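Local coordinates for neuraminidase (Influenza A virus, PDB 4K3Y), which is of uncertain function but probably serves as a surface glycoprotein of a bat influenza A virus, built on the beta-propeller fold of the viral neuraminidases, at residues I159-L173 and W184-P197. Residues are numbered along the deposited sequence; the frame is centred on the assembly and turned at random.
Sequences IIADGTTYTASSHRL and WKALDTTGFNFEFP
W184, on the outermost strand of a four-stranded antiparallel propeller blade, lies flat against the guanidinium of R172: the planes are 15° apart, and R172 CZ sits 3.6 Å from the centroid of the W184 six-membered ring, a cation-pi stack. The arginine chain, straight from CG to NE (chi3 173°), carries the guanidinium out over the ring, and its CD adds a CH-pi contact. K185 fixes the register through paired backbone bonds, L173 N to K185 O (2.8 Å) and K185 N to L173 O (2.9 Å). L187 points to the face carrying H171 and L173, opposite R172, where its CD2 meets L173 CB and its CD1 meets I159 CG2. Past this strand a type II turn, T189 to F192, sends the chain back across the face bearing H171 and I159 to strand 197-202 of the next blade. T189 OG1 comes to the edge of the H171 imidazole, 3.3 Å from CD2, while F194 CB covers one face in a CH-pi contact, 13° off the normal. E195, salt-bridged to R143, brings OE2 near the edges of the H171 and Y166 rings, and OE1 lies 3.6 Å from A161 CB. P197 CG packs on I159 CD1 at 3.7 Å.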
# COMPACT_ATOMS: atom_id res chain seq x y z
N ILE C 159 22.33 16.16 -17.37
CA ILE C 159 23.31 17.24 -17.42
C ILE C 159 23.60 17.75 -16.01
O ILE C 159 22.68 17.93 -15.21
CB ILE C 159 22.83 18.38 -18.33
CG1 ILE C 159 22.57 17.82 -19.74
CG2 ILE C 159 23.86 19.50 -18.38
CD1 ILE C 159 21.64 18.66 -20.61
N ILE C 160 24.88 17.95 -15.69
CA ILE C 160 25.28 18.41 -14.35
C ILE C 160 26.11 19.68 -14.42
O ILE C 160 26.99 19.82 -15.27
CB ILE C 160 26.03 17.32 -13.58
CG1 ILE C 160 25.13 16.09 -13.41
CG2 ILE C 160 26.52 17.83 -12.22
CD1 ILE C 160 25.74 15.00 -12.58
N ALA C 161 25.83 20.61 -13.50
CA ALA C 161 26.49 21.90 -13.48
C ALA C 161 27.54 22.00 -12.38
O ALA C 161 27.33 21.53 -11.25
CB ALA C 161 25.47 23.01 -13.34
N ASP C 162 28.67 22.63 -12.70
CA ASP C 162 29.71 22.96 -11.73
C ASP C 162 30.01 24.46 -11.84
O ASP C 162 29.38 25.18 -12.63
CB ASP C 162 30.97 22.14 -12.00
CG ASP C 162 31.82 21.93 -10.76
OD1 ASP C 162 31.67 22.70 -9.78
OD2 ASP C 162 32.64 20.99 -10.76
N GLY C 163 30.98 24.92 -11.04
CA GLY C 163 31.31 26.34 -10.99
C GLY C 163 30.82 26.98 -9.71
O GLY C 163 29.86 26.51 -9.10
N THR C 164 31.46 28.07 -9.31
CA THR C 164 31.09 28.75 -8.07
C THR C 164 30.23 30.00 -8.32
O THR C 164 29.59 30.51 -7.41
CB THR C 164 32.33 29.13 -7.25
OG1 THR C 164 33.29 29.77 -8.09
CG2 THR C 164 32.95 27.89 -6.62
N THR C 165 30.24 30.47 -9.57
CA THR C 165 29.47 31.64 -9.99
C THR C 165 28.73 31.30 -11.30
O THR C 165 29.13 30.39 -12.01
CB THR C 165 30.42 32.87 -10.14
OG1 THR C 165 29.77 33.91 -10.87
CG2 THR C 165 31.69 32.49 -10.87
N TYR C 166 27.64 32.01 -11.62
CA TYR C 166 26.96 31.73 -12.89
C TYR C 166 27.75 32.28 -14.07
O TYR C 166 27.53 31.90 -15.23
CB TYR C 166 25.53 32.28 -12.91
CG TYR C 166 24.64 31.62 -11.90
CD1 TYR C 166 24.38 30.25 -11.97
CD2 TYR C 166 24.06 32.34 -10.87
CE1 TYR C 166 23.57 29.62 -11.03
CE2 TYR C 166 23.24 31.72 -9.92
CZ TYR C 166 23.00 30.36 -10.01
OH TYR C 166 22.20 29.73 -9.09
N THR C 167 28.69 33.18 -13.76
CA THR C 167 29.53 33.82 -14.76
C THR C 167 30.70 32.93 -15.17
O THR C 167 31.37 33.20 -16.18
CB THR C 167 30.08 35.16 -14.23
OG1 THR C 167 31.04 34.91 -13.19
CG2 THR C 167 28.95 36.01 -13.68
N ALA C 168 30.94 31.88 -14.40
CA ALA C 168 31.97 30.90 -14.72
C ALA C 168 31.44 29.49 -14.47
O ALA C 168 32.01 28.73 -13.68
CB ALA C 168 33.22 31.16 -13.90
N SER C 169 30.34 29.15 -15.12
CA SER C 169 29.72 27.84 -14.93
C SER C 169 30.22 26.83 -15.96
O SER C 169 30.35 27.14 -17.15
CB SER C 169 28.19 27.96 -15.04
OG SER C 169 27.82 28.76 -16.15
N SER C 170 30.52 25.61 -15.50
CA SER C 170 30.83 24.53 -16.43
C SER C 170 29.69 23.51 -16.44
O SER C 170 29.00 23.33 -15.43
CB SER C 170 32.16 23.87 -16.09
OG SER C 170 32.19 23.40 -14.76
N HIS C 171 29.47 22.86 -17.57
CA HIS C 171 28.38 21.89 -17.69
C HIS C 171 28.81 20.63 -18.44
O HIS C 171 29.61 20.69 -19.37
CB HIS C 171 27.16 22.55 -18.35
CG HIS C 171 26.81 23.87 -17.74
ND1 HIS C 171 26.03 23.99 -16.61
CD2 HIS C 171 27.17 25.13 -18.08
CE1 HIS C 171 25.92 25.26 -16.29
NE2 HIS C 171 26.60 25.98 -17.16
N ARG C 172 28.30 19.49 -18.00
CA ARG C 172 28.69 18.21 -18.57
C ARG C 172 27.52 17.33 -18.95
O ARG C 172 26.52 17.24 -18.23
CB ARG C 172 29.60 17.47 -17.60
CG ARG C 172 31.00 18.04 -17.53
CD ARG C 172 31.84 17.26 -16.56
NE ARG C 172 33.24 17.67 -16.58
CZ ARG C 172 34.21 17.05 -15.91
NH1 ARG C 172 33.91 15.98 -15.18
NH2 ARG C 172 35.46 17.49 -15.99
N LEU C 173 27.66 16.67 -20.09
CA LEU C 173 26.68 15.68 -20.55
C LEU C 173 27.06 14.28 -20.04
O LEU C 173 28.12 13.77 -20.36
CB LEU C 173 26.64 15.69 -22.08
CG LEU C 173 25.25 15.80 -22.69
CD1 LEU C 173 25.32 15.53 -24.19
CD2 LEU C 173 24.27 14.85 -22.00
N TRP C 184 31.21 10.64 -20.47
CA TRP C 184 30.65 11.99 -20.42
C TRP C 184 31.35 12.94 -21.40
O TRP C 184 32.49 12.71 -21.79
CB TRP C 184 30.74 12.55 -18.99
CG TRP C 184 32.15 12.65 -18.47
CD1 TRP C 184 32.83 11.71 -17.73
CD2 TRP C 184 33.05 13.75 -18.64
NE1 TRP C 184 34.09 12.16 -17.44
CE2 TRP C 184 34.25 13.41 -17.98
CE3 TRP C 184 32.96 14.99 -19.28
CZ2 TRP C 184 35.36 14.27 -17.95
CZ3 TRP C 184 34.06 15.84 -19.25
CH2 TRP C 184 35.24 15.48 -18.59
N LYS C 185 30.66 14.01 -21.79
CA LYS C 185 31.29 15.05 -22.61
C LYS C 185 31.21 16.40 -21.92
O LYS C 185 30.18 16.76 -21.35
CB LYS C 185 30.66 15.13 -24.01
CG LYS C 185 31.36 16.12 -24.97
CD LYS C 185 32.89 15.94 -24.98
CE LYS C 185 33.58 16.89 -25.97
NZ LYS C 185 35.07 16.67 -26.03
N ALA C 186 32.31 17.16 -21.96
CA ALA C 186 32.26 18.55 -21.52
C ALA C 186 31.55 19.40 -22.58
O ALA C 186 31.81 19.28 -23.78
CB ALA C 186 33.66 19.09 -21.24
N LEU C 187 30.63 20.25 -22.15
CA LEU C 187 29.89 21.08 -23.08
C LEU C 187 30.53 22.46 -23.16
O LEU C 187 30.99 23.01 -22.15
CB LEU C 187 28.43 21.19 -22.65
CG LEU C 187 27.65 19.88 -22.53
CD1 LEU C 187 26.47 20.09 -21.62
CD2 LEU C 187 27.17 19.40 -23.88
N ASP C 188 30.55 23.02 -24.36
CA ASP C 188 31.13 24.33 -24.55
C ASP C 188 30.11 25.42 -24.25
O ASP C 188 29.29 25.77 -25.10
CB ASP C 188 31.66 24.46 -25.98
CG ASP C 188 32.61 25.63 -26.14
OD1 ASP C 188 33.12 26.12 -25.11
OD2 ASP C 188 32.84 26.05 -27.30
N THR C 189 30.16 25.95 -23.02
CA THR C 189 29.27 27.03 -22.61
C THR C 189 30.04 28.34 -22.38
O THR C 189 29.79 29.04 -21.39
CB THR C 189 28.47 26.66 -21.36
OG1 THR C 189 29.36 26.21 -20.33
CG2 THR C 189 27.46 25.56 -21.68
N THR C 190 30.97 28.64 -23.27
CA THR C 190 31.73 29.89 -23.19
C THR C 190 30.83 31.05 -23.56
O THR C 190 30.28 31.10 -24.67
CB THR C 190 32.96 29.90 -24.13
OG1 THR C 190 32.96 28.71 -24.93
CG2 THR C 190 34.25 29.96 -23.32
N GLY C 191 30.66 31.98 -22.62
CA GLY C 191 29.88 33.18 -22.87
C GLY C 191 28.44 33.13 -22.40
O GLY C 191 27.75 34.15 -22.46
N PHE C 192 27.97 31.96 -21.96
CA PHE C 192 26.64 31.86 -21.35
C PHE C 192 26.57 30.89 -20.17
O PHE C 192 27.53 30.19 -19.86
CB PHE C 192 25.57 31.49 -22.38
CG PHE C 192 25.74 30.13 -22.99
CD1 PHE C 192 26.67 29.93 -24.01
CD2 PHE C 192 24.98 29.05 -22.57
CE1 PHE C 192 26.83 28.68 -24.58
CE2 PHE C 192 25.14 27.79 -23.14
CZ PHE C 192 26.07 27.61 -24.14
N ASN C 193 25.40 30.87 -19.53
CA ASN C 193 25.12 29.99 -18.40
C ASN C 193 23.95 29.04 -18.73
O ASN C 193 23.00 29.44 -19.41
CB ASN C 193 24.84 30.83 -17.15
CG ASN C 193 24.38 30.00 -15.97
OD1 ASN C 193 25.03 29.01 -15.59
ND2 ASN C 193 23.25 30.39 -15.37
N PHE C 194 24.02 27.79 -18.27
CA PHE C 194 23.05 26.76 -18.67
C PHE C 194 22.56 25.89 -17.50
O PHE C 194 22.93 24.71 -17.39
CB PHE C 194 23.68 25.87 -19.75
CG PHE C 194 22.68 25.08 -20.55
CD1 PHE C 194 21.83 25.72 -21.44
CD2 PHE C 194 22.60 23.69 -20.42
CE1 PHE C 194 20.89 25.00 -22.20
CE2 PHE C 194 21.67 22.96 -21.17
CZ PHE C 194 20.82 23.62 -22.06
N GLU C 195 21.73 26.46 -16.63
CA GLU C 195 21.27 25.74 -15.43
C GLU C 195 19.91 25.07 -15.60
O GLU C 195 19.10 25.52 -16.41
CB GLU C 195 21.21 26.67 -14.21
CG GLU C 195 22.53 27.35 -13.87
CD GLU C 195 23.50 26.46 -13.11
OE1 GLU C 195 23.07 25.51 -12.42
OE2 GLU C 195 24.72 26.73 -13.21
N PHE C 196 19.67 24.00 -14.84
CA PHE C 196 18.36 23.32 -14.80
C PHE C 196 17.72 22.98 -16.14
O PHE C 196 16.55 23.29 -16.34
CB PHE C 196 17.35 24.19 -14.04
CG PHE C 196 17.91 24.84 -12.83
CD1 PHE C 196 18.39 24.06 -11.78
CD2 PHE C 196 17.98 26.22 -12.73
CE1 PHE C 196 18.93 24.64 -10.65
CE2 PHE C 196 18.51 26.82 -11.59
CZ PHE C 196 18.99 26.02 -10.55
N PRO C 197 18.47 22.34 -17.06
CA PRO C 197 17.76 22.02 -18.32
C PRO C 197 16.58 21.06 -18.12
O PRO C 197 16.68 20.12 -17.32
CB PRO C 197 18.85 21.36 -19.18
CG PRO C 197 19.91 20.90 -18.21
CD PRO C 197 19.87 21.88 -17.07
O HOH W 1 29.52 28.74 -18.84